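Local coordinates for carboxylesterase (PDB 5GMX), which hydrolyses carboxylic esters as a family VIII carboxylesterase with a beta-lactamase-like fold, and also acts on oxyimino cephalosporins, at residues G184-F187 / A188-A192; V113-L117 / S118-G122; P13-T16 / K17-D20; D139-C142 / A143-A146; G204-A207 / S208-H211. All blocks are in the same frame, centred on the assembly; numbering follows the deposited sequence.

Contact 1 (G184-F187 / A188-A192); sequences GQLF and AEKVA
The ring of Phe-187 meets both Val-191 and Ala-192, one turn further along the helix. CE1 of Phe-187 lies 3.7 Å from CG1 of Val-191. Across the ring, CE2 of Phe-187 lies 3.7 Å from CB of Ala-192. Both methyl groups approach obliquely. The first torsion of Phe-187 sets CG anti to the backbone N (chi1 174°), which carries the ring forward along the helix to these partners.

One carbonyl is shared by two donors. O of Phe-187 accepts N of Val-191 at 3.0 Å and N of Ala-192, also at 3.0 Å. The bond from Ala-192 is the straighter, with an N-H...O angle of 170° against 146°. Earlier, N of Lys-190 reaches O of Leu-186 at 2.9 Å in an ordinary helical bond.

Further out, Phe-187 packs on Met-76 and Val-80 of helix 72-86, and Val-191 touches Thr-79 there. Lys-190 pairs with Glu-87, and Glu-189 with Lys-181, in salt bridges. The i to i+5 bond of Ala-192 marks a pi-type turn. Helix 183-192 thus ends in a wider turn, packed on helix 72-86, which follows Ser-71 of the ligand pocket.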
loop_
_atom_site.group_PDB
_atom_site.type_symbol
_atom_site.label_atom_id
_atom_site.label_comp_id
_atom_site.label_asym_id
_atom_site.label_seq_id
_atom_site.Cartn_x
_atom_site.Cartn_y
_atom_site.Cartn_z
ATOM N N GLY A 184 -9.857 -7.662 3.648
ATOM C CA GLY A 184 -8.767 -8.220 4.431
ATOM C C GLY A 184 -8.604 -9.731 4.295
ATOM O O GLY A 184 -7.478 -10.244 4.229
ATOM N N GLN A 185 -9.720 -10.452 4.261
ATOM C CA GLN A 185 -9.674 -11.903 4.119
ATOM C C GLN A 185 -9.321 -12.315 2.693
ATOM O O GLN A 185 -8.706 -13.356 2.483
ATOM C CB GLN A 185 -10.994 -12.539 4.540
ATOM C CG GLN A 185 -11.417 -12.233 5.956
ATOM C CD GLN A 185 -12.863 -12.638 6.204
ATOM O OE1 GLN A 185 -13.281 -13.741 5.837
ATOM N NE2 GLN A 185 -13.642 -11.735 6.804
ATOM N N LEU A 186 -9.762 -11.537 1.713
ATOM C CA LEU A 186 -9.365 -11.783 0.330
ATOM C C LEU A 186 -7.860 -11.581 0.175
ATOM O O LEU A 186 -7.194 -12.360 -0.500
ATOM C CB LEU A 186 -10.128 -10.875 -0.624
ATOM C CG LEU A 186 -11.594 -11.205 -0.845
ATOM C CD1 LEU A 186 -12.284 -10.064 -1.602
ATOM C CD2 LEU A 186 -11.703 -12.528 -1.614
ATOM N N PHE A 187 -7.323 -10.545 0.811
ATOM C CA PHE A 187 -5.879 -10.328 0.783
ATOM C C PHE A 187 -5.145 -11.484 1.488
ATOM O O PHE A 187 -4.165 -12.014 0.969
ATOM C CB PHE A 187 -5.508 -8.986 1.420
ATOM C CG PHE A 187 -4.023 -8.777 1.553
ATOM C CD1 PHE A 187 -3.268 -8.361 0.465
ATOM C CD2 PHE A 187 -3.383 -9.007 2.761
ATOM C CE1 PHE A 187 -1.900 -8.174 0.588
ATOM C CE2 PHE A 187 -2.019 -8.827 2.890
ATOM C CZ PHE A 187 -1.275 -8.410 1.801
ATOM N N ALA A 188 -5.625 -11.872 2.663
ATOM C CA ALA A 188 -5.044 -13.012 3.377
ATOM C C ALA A 188 -5.018 -14.274 2.517
ATOM O O ALA A 188 -3.980 -14.918 2.392
ATOM C CB ALA A 188 -5.810 -13.290 4.665
ATOM N N GLU A 189 -6.154 -14.611 1.908
ATOM C CA GLU A 189 -6.302 -15.899 1.229
ATOM C C GLU A 189 -5.693 -15.947 -0.164
ATOM O O GLU A 189 -5.174 -16.981 -0.581
ATOM C CB GLU A 189 -7.787 -16.294 1.153
ATOM C CG GLU A 189 -8.355 -16.752 2.505
ATOM C CD GLU A 189 -9.858 -17.010 2.488
ATOM O OE1 GLU A 189 -10.489 -16.821 1.425
ATOM O OE2 GLU A 189 -10.408 -17.394 3.547
ATOM N N LYS A 190 -5.746 -14.838 -0.889
ATOM C CA LYS A 190 -5.314 -14.860 -2.277
ATOM C C LYS A 190 -3.935 -14.262 -2.520
ATOM O O LYS A 190 -3.325 -14.537 -3.539
ATOM C CB LYS A 190 -6.346 -14.154 -3.153
ATOM C CG LYS A 190 -7.661 -14.906 -3.207
ATOM C CD LYS A 190 -8.641 -14.266 -4.155
ATOM C CE LYS A 190 -9.798 -15.211 -4.434
ATOM N NZ LYS A 190 -9.326 -16.412 -5.181
ATOM N N VAL A 191 -3.434 -13.454 -1.595
ATOM C CA VAL A 191 -2.141 -12.823 -1.813
ATOM C C VAL A 191 -1.084 -13.244 -0.791
ATOM O O VAL A 191 -0.036 -13.764 -1.161
ATOM C CB VAL A 191 -2.260 -11.282 -1.790
ATOM C CG1 VAL A 191 -0.891 -10.644 -1.916
ATOM C CG2 VAL A 191 -3.191 -10.807 -2.891
ATOM N N ALA A 192 -1.366 -13.020 0.487
ATOM C CA ALA A 192 -0.352 -13.147 1.538
ATOM C C ALA A 192 -0.072 -14.584 1.989
ATOM O O ALA A 192 1.088 -14.996 2.081
ATOM C CB ALA A 192 -0.752 -12.314 2.732
#

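Contact 2 (V113-L117 / S118-G122); sequences VAQLL and SHQAG
The hydroxyl of Ser-118 folds back onto the C-terminal turn of helix 113-117 and bonds O of Ala-114, with OG 2.8 Å from that oxygen. A Schellman motif closes the chain here, in this beta-lactamase-type fold. Its outer bond runs from N of Gln-120 to O of Gln-115, at 2.9 Å with an N-H...O angle of 154°. Its inner bond, from N of His-119 to O of Leu-116, is weak. His-119 has the positive phi (63°) that belongs to the motif.

The tight part begins at Ser-118. With OG placed between its own backbone N and carbonyl carbon (chi1 54°), the serine can reach back one turn. The same OG accepts NE2 of Gln-120 at 2.8 Å, nearly in the plane of that amide. Thus the serine links a helical carbonyl to a side chain of the loop. Leu-116 lies against Ala-121 and also packs on Ile-168 and Val-172 of helix 165-175. His-119 turns away from the helix but is buried. It bonds N of His-161 through ND1 and meets the ring of Tyr-160, a residue of the ligand pocket.

The looser side is that of Gln-115, which is partly exposed. Its CB comes no nearer than 4.2 Å to CB of Gln-120. Where O of Leu-116 and N of Ala-121 do not meet directly, one water joins them: it donates to O of Leu-116 at 2.9 Å and accepts from N of Ala-121 at 3.0 Å.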
loop_
_atom_site.group_PDB
_atom_site.type_symbol
_atom_site.label_atom_id
_atom_site.label_comp_id
_atom_site.label_asym_id
_atom_site.label_seq_id
_atom_site.Cartn_x
_atom_site.Cartn_y
_atom_site.Cartn_z
ATOM N N VAL A 113 -13.442 0.274 -14.197
ATOM C CA VAL A 113 -12.638 -0.190 -13.066
ATOM C C VAL A 113 -11.225 0.396 -13.133
ATOM O O VAL A 113 -10.674 0.825 -12.119
ATOM C CB VAL A 113 -12.591 -1.734 -13.015
ATOM C CG1 VAL A 113 -11.611 -2.234 -11.926
ATOM C CG2 VAL A 113 -13.997 -2.276 -12.781
ATOM N N ALA A 114 -10.671 0.472 -14.340
ATOM C CA ALA A 114 -9.354 1.073 -14.545
ATOM C C ALA A 114 -9.323 2.542 -14.103
ATOM O O ALA A 114 -8.346 2.989 -13.504
ATOM C CB ALA A 114 -8.937 0.954 -16.016
ATOM N N GLN A 115 -10.399 3.280 -14.372
ATOM C CA GLN A 115 -10.489 4.679 -13.938
ATOM C C GLN A 115 -10.634 4.820 -12.418
ATOM O O GLN A 115 -10.030 5.703 -11.809
ATOM C CB GLN A 115 -11.660 5.381 -14.631
ATOM C CG GLN A 115 -11.428 5.654 -16.102
ATOM C CD GLN A 115 -12.668 6.208 -16.791
ATOM O OE1 GLN A 115 -13.787 6.050 -16.304
ATOM N NE2 GLN A 115 -12.469 6.861 -17.929
ATOM N N LEU A 116 -11.457 3.967 -11.815
ATOM C CA LEU A 116 -11.605 3.936 -10.364
ATOM C C LEU A 116 -10.256 3.663 -9.682
ATOM O O LEU A 116 -9.901 4.313 -8.699
ATOM C CB LEU A 116 -12.621 2.862 -9.946
ATOM C CG LEU A 116 -13.042 2.795 -8.475
ATOM C CD1 LEU A 116 -14.014 3.907 -8.137
ATOM C CD2 LEU A 116 -13.627 1.437 -8.113
ATOM N N LEU A 117 -9.509 2.702 -10.213
ATOM C CA LEU A 117 -8.242 2.296 -9.600
ATOM C C LEU A 117 -7.101 3.272 -9.843
ATOM O O LEU A 117 -6.080 3.182 -9.166
ATOM C CB LEU A 117 -7.822 0.920 -10.107
ATOM C CG LEU A 117 -8.604 -0.237 -9.509
ATOM C CD1 LEU A 117 -8.236 -1.509 -10.237
ATOM C CD2 LEU A 117 -8.237 -0.338 -8.048
ATOM N N SER A 118 -7.274 4.195 -10.794
ATOM C CA SER A 118 -6.252 5.204 -11.076
ATOM C C SER A 118 -6.657 6.590 -10.585
ATOM O O SER A 118 -6.122 7.599 -11.055
ATOM C CB SER A 118 -5.930 5.260 -12.574
ATOM O OG SER A 118 -7.096 5.453 -13.358
ATOM N N HIS A 119 -7.575 6.627 -9.620
ATOM C CA HIS A 119 -7.973 7.860 -8.939
ATOM C C HIS A 119 -8.599 8.852 -9.913
ATOM O O HIS A 119 -8.463 10.058 -9.747
ATOM C CB HIS A 119 -6.775 8.501 -8.221
ATOM C CG HIS A 119 -6.078 7.566 -7.286
ATOM N ND1 HIS A 119 -6.436 7.434 -5.962
ATOM C CD2 HIS A 119 -5.072 6.685 -7.494
ATOM C CE1 HIS A 119 -5.670 6.523 -5.389
ATOM N NE2 HIS A 119 -4.833 6.055 -6.297
ATOM N N GLN A 120 -9.292 8.333 -10.922
ATOM C CA GLN A 120 -9.959 9.182 -11.907
ATOM C C GLN A 120 -11.484 9.170 -11.807
ATOM O O GLN A 120 -12.155 9.669 -12.701
ATOM C CB GLN A 120 -9.567 8.757 -13.313
ATOM C CG GLN A 120 -8.090 8.791 -13.587
ATOM C CD GLN A 120 -7.793 8.550 -15.046
ATOM O OE1 GLN A 120 -7.768 9.488 -15.842
ATOM N NE2 GLN A 120 -7.593 7.288 -15.414
ATOM N N ALA A 121 -12.036 8.573 -10.753
ATOM C CA ALA A 121 -13.487 8.548 -10.584
ATOM C C ALA A 121 -14.006 9.852 -9.979
ATOM O O ALA A 121 -15.198 10.131 -10.033
ATOM C CB ALA A 121 -13.914 7.365 -9.722
ATOM N N GLY A 122 -13.115 10.630 -9.373
ATOM C CA GLY A 122 -13.492 11.929 -8.848
ATOM C C GLY A 122 -14.198 11.920 -7.506
ATOM O O GLY A 122 -14.822 12.904 -7.130
HETATM O O HOH W 1 -11.063 6.905 -8.403
#

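Contact 3 (P13-T16 / K17-D20); sequences PEFT and KVRD
The ring of Phe-15 meets Val-18 at its edge, where CG2 of Val-18 lies near the ring plane and 4.0 Å from CD1 of Phe-15. Away from this edge the ring packs among Leu-38 and Ile-40 of strand 33-40 and Val-45 and Val-46 of strand 43-51. Phe-15 is the N-cap residue of helix 16-27, the N-terminal helix that lies on the antiparallel sheet of the beta-lactamase-type fold. Phe-15 and Val-18 run side by side and point the same way. Val-18 continues the apolar face onto Phe-36.

The bonds to O of Phe-15, from N of Val-18 and from N of Arg-19, are weak. The next bond is regular: N of Asp-20 reaches O of Thr-16 at 3.0 Å, with an N-H...O angle of 162°. On this exposed side OD2 of Asp-20 also passes 4.0 Å from CG2 of Thr-16, the two side chains crossing at a slant. The first torsion of Thr-16 (chi1 -57°) puts OG1 beside the backbone N and back toward Pro-13, and leaves the methyl anti to that N. O of Pro-13 therefore accepts twice from Thr-16, from N at 3.0 Å and from OG1 at a notably short 2.5 Å, the hydroxyl arriving in the carbonyl plane on a lone pair.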
loop_
_atom_site.group_PDB
_atom_site.type_symbol
_atom_site.label_atom_id
_atom_site.label_comp_id
_atom_site.label_asym_id
_atom_site.label_seq_id
_atom_site.Cartn_x
_atom_site.Cartn_y
_atom_site.Cartn_z
ATOM N N PRO A 13 25.502 -12.503 1.712
ATOM C CA PRO A 13 26.816 -11.866 1.564
ATOM C C PRO A 13 26.854 -10.779 0.491
ATOM O O PRO A 13 27.257 -9.645 0.769
ATOM C CB PRO A 13 27.719 -13.041 1.184
ATOM C CG PRO A 13 27.106 -14.201 1.892
ATOM C CD PRO A 13 25.615 -13.964 1.870
ATOM N N GLU A 14 26.388 -11.104 -0.709
ATOM C CA GLU A 14 26.447 -10.168 -1.827
ATOM C C GLU A 14 25.619 -8.904 -1.580
ATOM O O GLU A 14 25.747 -7.929 -2.316
ATOM C CB GLU A 14 25.972 -10.841 -3.118
ATOM C CG GLU A 14 24.541 -11.366 -3.070
ATOM C CD GLU A 14 24.412 -12.777 -2.504
ATOM O OE1 GLU A 14 23.392 -13.438 -2.817
ATOM O OE2 GLU A 14 25.302 -13.216 -1.737
ATOM N N PHE A 15 24.800 -8.896 -0.531
ATOM C CA PHE A 15 23.977 -7.722 -0.254
ATOM C C PHE A 15 24.388 -7.001 1.020
ATOM O O PHE A 15 23.605 -6.227 1.572
ATOM C CB PHE A 15 22.496 -8.109 -0.178
ATOM C CG PHE A 15 21.890 -8.396 -1.512
ATOM C CD1 PHE A 15 21.559 -7.361 -2.365
ATOM C CD2 PHE A 15 21.679 -9.697 -1.929
ATOM C CE1 PHE A 15 21.017 -7.616 -3.610
ATOM C CE2 PHE A 15 21.133 -9.959 -3.171
ATOM C CZ PHE A 15 20.804 -8.918 -4.012
ATOM N N THR A 16 25.630 -7.229 1.451
ATOM C CA THR A 16 26.155 -6.620 2.676
ATOM C C THR A 16 26.015 -5.101 2.707
ATOM O O THR A 16 25.708 -4.527 3.756
ATOM C CB THR A 16 27.658 -6.969 2.867
ATOM O OG1 THR A 16 27.815 -8.389 2.891
ATOM C CG2 THR A 16 28.208 -6.382 4.164
ATOM N N LYS A 17 26.214 -4.457 1.559
ATOM C CA LYS A 17 26.080 -3.007 1.466
ATOM C C LYS A 17 24.698 -2.554 1.946
ATOM O O LYS A 17 24.574 -1.572 2.689
ATOM C CB LYS A 17 26.345 -2.531 0.035
ATOM C CG LYS A 17 27.807 -2.712 -0.388
ATOM C CD LYS A 17 28.040 -2.353 -1.849
ATOM C CE LYS A 17 29.241 -3.114 -2.415
ATOM N NZ LYS A 17 30.529 -2.805 -1.717
ATOM N N VAL A 18 23.669 -3.299 1.552
ATOM C CA VAL A 18 22.311 -2.977 1.972
ATOM C C VAL A 18 22.240 -2.978 3.489
ATOM O O VAL A 18 21.737 -2.021 4.094
ATOM C CB VAL A 18 21.281 -3.965 1.408
ATOM C CG1 VAL A 18 19.872 -3.577 1.855
ATOM C CG2 VAL A 18 21.382 -4.018 -0.105
ATOM N N ARG A 19 22.805 -4.026 4.099
ATOM C CA ARG A 19 22.811 -4.132 5.550
ATOM C C ARG A 19 23.433 -2.875 6.142
ATOM O O ARG A 19 22.847 -2.238 7.034
ATOM C CB ARG A 19 23.583 -5.368 6.009
ATOM C CG ARG A 19 23.539 -5.587 7.515
ATOM C CD ARG A 19 24.365 -6.792 7.928
ATOM N NE ARG A 19 24.189 -7.123 9.339
ATOM C CZ ARG A 19 24.644 -6.386 10.352
ATOM N NH1 ARG A 19 25.308 -5.256 10.124
ATOM N NH2 ARG A 19 24.428 -6.780 11.600
ATOM N N ASP A 20 24.579 -2.484 5.580
ATOM C CA ASP A 20 25.282 -1.293 6.037
ATOM C C ASP A 20 24.389 -0.065 5.927
ATOM O O ASP A 20 24.243 0.685 6.900
ATOM C CB ASP A 20 26.582 -1.092 5.249
ATOM C CG ASP A 20 27.595 -2.215 5.489
ATOM O OD1 ASP A 20 27.491 -2.908 6.529
ATOM O OD2 ASP A 20 28.501 -2.404 4.646
#

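Contact 4 (D139-C142 / A143-A146); sequences DKLC and AMLA
Four backbone bonds carry these two turns of helix 138-146, each from an N-H to the carbonyl four residues earlier. N of Ala-143 reaches O of Asp-139 at 2.9 Å, and N of Met-144 reaches O of Lys-140 at 3.0 Å. The second is the straightest of the four, with an N-H...O angle of 169°. N of Leu-145 follows with O of Leu-141 at 2.9 Å, then N of Ala-146 with O of Cys-142 at 2.9 Å. The lengths vary little, as in a regular alpha helix.

The side chains add a lighter apolar layer. Met-144 is a selenomethionine. Its SE lies 4.4 Å from CD1 of Leu-141. Its CG is anti to the backbone N (chi1 166°) and the chain bends at its last torsion, near -53°. On the same leucine, CG is 4.4 Å from CD1 of Leu-145. These are loose approaches, and Leu-141 is the residue common to both. Closer contact is made with the backbone: CG of Leu-145 sits 3.4 Å from O of Leu-141.

The helix has two unlike sides. Asp-139, Lys-140 and Ala-143 are exposed, while Leu-141, Cys-142, Leu-145 and Ala-146 are buried. The buried side rests on helix 165-175, with Leu-141 and Cys-142 against His-167 and Leu-145 against Ile-168. Cys-142 and Ala-146 also touch Trp-100. At the C-terminal end O of Ala-146 accepts NZ of Lys-108, and Met-144 leans on Pro-126 in a neighbouring loop.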
loop_
_atom_site.group_PDB
_atom_site.type_symbol
_atom_site.label_atom_id
_atom_site.label_comp_id
_atom_site.label_asym_id
_atom_site.label_seq_id
_atom_site.Cartn_x
_atom_site.Cartn_y
_atom_site.Cartn_z
ATOM N N ASP A 139 -19.984 -1.149 4.892
ATOM C CA ASP A 139 -21.115 -1.080 3.972
ATOM C C ASP A 139 -21.716 0.319 3.915
ATOM O O ASP A 139 -22.169 0.770 2.863
ATOM C CB ASP A 139 -22.177 -2.102 4.375
ATOM C CG ASP A 139 -21.663 -3.532 4.296
ATOM O OD1 ASP A 139 -20.772 -3.798 3.454
ATOM O OD2 ASP A 139 -22.144 -4.386 5.078
ATOM N N LYS A 140 -21.724 0.997 5.055
ATOM C CA LYS A 140 -22.285 2.339 5.143
ATOM C C LYS A 140 -21.411 3.358 4.394
ATOM O O LYS A 140 -21.912 4.188 3.622
ATOM C CB LYS A 140 -22.452 2.737 6.611
ATOM C CG LYS A 140 -23.086 4.091 6.823
ATOM C CD LYS A 140 -23.357 4.319 8.304
ATOM C CE LYS A 140 -23.516 5.794 8.616
ATOM N NZ LYS A 140 -24.768 6.317 8.005
ATOM N N LEU A 141 -20.102 3.289 4.620
ATOM C CA LEU A 141 -19.174 4.167 3.915
ATOM C C LEU A 141 -19.240 3.939 2.402
ATOM O O LEU A 141 -19.270 4.897 1.623
ATOM C CB LEU A 141 -17.748 3.961 4.412
ATOM C CG LEU A 141 -16.763 4.979 3.840
ATOM C CD1 LEU A 141 -17.052 6.361 4.399
ATOM C CD2 LEU A 141 -15.335 4.569 4.145
ATOM N N CYS A 142 -19.281 2.668 2.003
ATOM C CA CYS A 142 -19.369 2.310 0.590
ATOM C C CYS A 142 -20.672 2.816 -0.042
ATOM O O CYS A 142 -20.664 3.294 -1.186
ATOM C CB CYS A 142 -19.235 0.791 0.416
ATOM S SG CYS A 142 -17.527 0.186 0.687
ATOM N N ALA A 143 -21.782 2.691 0.689
ATOM C CA ALA A 143 -23.080 3.181 0.206
ATOM C C ALA A 143 -23.013 4.684 -0.003
ATOM O O ALA A 143 -23.452 5.191 -1.029
ATOM C CB ALA A 143 -24.208 2.828 1.180
HETATM N N MSE A 144 -22.451 5.390 0.973
HETATM C CA MSE A 144 -22.243 6.824 0.837
HETATM C C MSE A 144 -21.403 7.213 -0.386
HETATM O O MSE A 144 -21.766 8.131 -1.134
HETATM C CB MSE A 144 -21.588 7.361 2.097
HETATM C CG MSE A 144 -21.020 8.760 1.961
HETATM SE SE MSE A 144 -20.217 9.291 3.658
HETATM C CE MSE A 144 -21.748 8.949 4.832
ATOM N N LEU A 145 -20.277 6.529 -0.591
ATOM C CA LEU A 145 -19.421 6.842 -1.738
ATOM C C LEU A 145 -20.096 6.558 -3.074
ATOM O O LEU A 145 -19.942 7.335 -4.011
ATOM C CB LEU A 145 -18.093 6.085 -1.664
ATOM C CG LEU A 145 -17.180 6.580 -0.544
ATOM C CD1 LEU A 145 -15.943 5.709 -0.432
ATOM C CD2 LEU A 145 -16.818 8.047 -0.768
ATOM N N ALA A 146 -20.829 5.449 -3.174
ATOM C CA ALA A 146 -21.523 5.130 -4.427
ATOM C C ALA A 146 -22.559 6.197 -4.786
ATOM O O ALA A 146 -22.822 6.450 -5.960
ATOM C CB ALA A 146 -22.188 3.760 -4.343
#

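Contact 5 (G204-A207 / S208-H211); sequences GLPA and SEDH
Leu-205 sends its CG anti to the backbone N (chi1 -173°), and this carries its two methyl groups over the turn that follows. Asp-210 also has its CG anti to the backbone N (chi1 -158°), which brings its carboxylate beside the leucine. CD2 of Leu-205 then lies 3.6 Å from OD1 of Asp-210. The other methyl, CD1 of Leu-205, rests 3.8 Å from CB of Glu-209. In both pairs the side chains cross at about a right angle.

The turn is held by two successive i to i+3 backbone bonds. N of Glu-209 bonds O of Pro-206 at 3.0 Å, and N of Asp-210 bonds O of Ala-207, likewise at 3.0 Å. Both are fairly straight at the hydrogen, the second at 164°. Consecutive i to i+3 bonds of this kind make overlapping tight turns. At the outer side CB of Pro-206 is 3.9 Å from OG of Ser-208. His-211 adds a weak bond from ND1 to O of Ser-208.

The charged ends find their salt-bridge partners outside the turn. Glu-209 pairs with Arg-212, and the two oxygens of Asp-210 are split between Arg-256 and Arg-259. Arg-256 also donates to O of Leu-205. The carboxylate of Asp-210 is thus held by two arginines, probably favouring its charged form. The whole turn lies in the surface loop after strand 201-202 and before helix 237-244, tied by these arginines to the helix 256-260.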
loop_
_atom_site.group_PDB
_atom_site.type_symbol
_atom_site.label_atom_id
_atom_site.label_comp_id
_atom_site.label_asym_id
_atom_site.label_seq_id
_atom_site.Cartn_x
_atom_site.Cartn_y
_atom_site.Cartn_z
ATOM N N GLY A 204 -6.918 -5.335 8.796
ATOM C CA GLY A 204 -7.792 -5.822 9.848
ATOM C C GLY A 204 -6.966 -6.756 10.713
ATOM O O GLY A 204 -6.786 -7.926 10.375
ATOM N N LEU A 205 -6.416 -6.233 11.803
ATOM C CA LEU A 205 -5.516 -7.023 12.638
ATOM C C LEU A 205 -6.273 -7.798 13.724
ATOM O O LEU A 205 -6.941 -7.193 14.566
ATOM C CB LEU A 205 -4.463 -6.114 13.279
ATOM C CG LEU A 205 -3.358 -6.848 14.037
ATOM C CD1 LEU A 205 -2.438 -7.571 13.057
ATOM C CD2 LEU A 205 -2.590 -5.888 14.909
ATOM N N PRO A 206 -6.170 -9.138 13.710
ATOM C CA PRO A 206 -6.791 -9.971 14.758
ATOM C C PRO A 206 -6.274 -9.606 16.153
ATOM O O PRO A 206 -5.087 -9.318 16.288
ATOM C CB PRO A 206 -6.365 -11.401 14.382
ATOM C CG PRO A 206 -6.016 -11.332 12.917
ATOM C CD PRO A 206 -5.443 -9.948 12.714
ATOM N N ALA A 207 -7.133 -9.635 17.169
ATOM C CA ALA A 207 -6.705 -9.291 18.532
ATOM C C ALA A 207 -5.470 -10.088 18.985
ATOM O O ALA A 207 -4.563 -9.541 19.624
ATOM C CB ALA A 207 -7.848 -9.499 19.515
ATOM N N SER A 208 -5.428 -11.365 18.626
ATOM C CA SER A 208 -4.316 -12.243 19.010
ATOM C C SER A 208 -2.939 -11.759 18.535
ATOM O O SER A 208 -1.911 -12.173 19.080
ATOM C CB SER A 208 -4.568 -13.661 18.489
ATOM O OG SER A 208 -4.716 -13.690 17.079
ATOM N N GLU A 209 -2.916 -10.888 17.529
ATOM C CA GLU A 209 -1.660 -10.389 16.977
ATOM C C GLU A 209 -1.335 -8.971 17.466
ATOM O O GLU A 209 -0.245 -8.454 17.217
ATOM C CB GLU A 209 -1.706 -10.417 15.443
ATOM C CG GLU A 209 -2.036 -11.780 14.843
ATOM C CD GLU A 209 -1.111 -12.887 15.351
ATOM O OE1 GLU A 209 0.107 -12.633 15.487
ATOM O OE2 GLU A 209 -1.601 -14.009 15.623
ATOM N N ASP A 210 -2.266 -8.356 18.189
ATOM C CA ASP A 210 -2.133 -6.935 18.496
ATOM C C ASP A 210 -0.940 -6.613 19.391
ATOM O O ASP A 210 -0.432 -5.499 19.359
ATOM C CB ASP A 210 -3.408 -6.391 19.141
ATOM C CG ASP A 210 -3.528 -4.884 18.979
ATOM O OD1 ASP A 210 -3.906 -4.433 17.875
ATOM O OD2 ASP A 210 -3.220 -4.145 19.939
ATOM N N HIS A 211 -0.479 -7.586 20.170
ATOM C CA HIS A 211 0.670 -7.379 21.043
ATOM C C HIS A 211 1.948 -7.111 20.242
ATOM O O HIS A 211 2.951 -6.659 20.800
ATOM C CB HIS A 211 0.871 -8.594 21.963
ATOM C CG HIS A 211 1.348 -9.825 21.252
ATOM N ND1 HIS A 211 0.491 -10.707 20.632
ATOM C CD2 HIS A 211 2.595 -10.326 21.077
ATOM C CE1 HIS A 211 1.189 -11.690 20.087
ATOM N NE2 HIS A 211 2.467 -11.483 20.344
#

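How the contacts relate
From the N terminus, contact 3 comes first, where the chain leaves strand 10-11 and enters helix 16-27 against the sheet. Contact 2 closes the turn after helix 113-117. Contact 4 follows within helix 138-146, on the same side of the chain's centre, its nearest atoms about 8 Å from contact 2. Both meet helix 165-175. Contact 1 ends helix 183-192, and contact 5 turns the loop after strand 201-202, about 6 Å away between nearest atoms. All five are local and run in series, so none nests or crosses. Contacts 3 and 4 are far apart, about 47 Å between centres, spanning the sheet and helical regions.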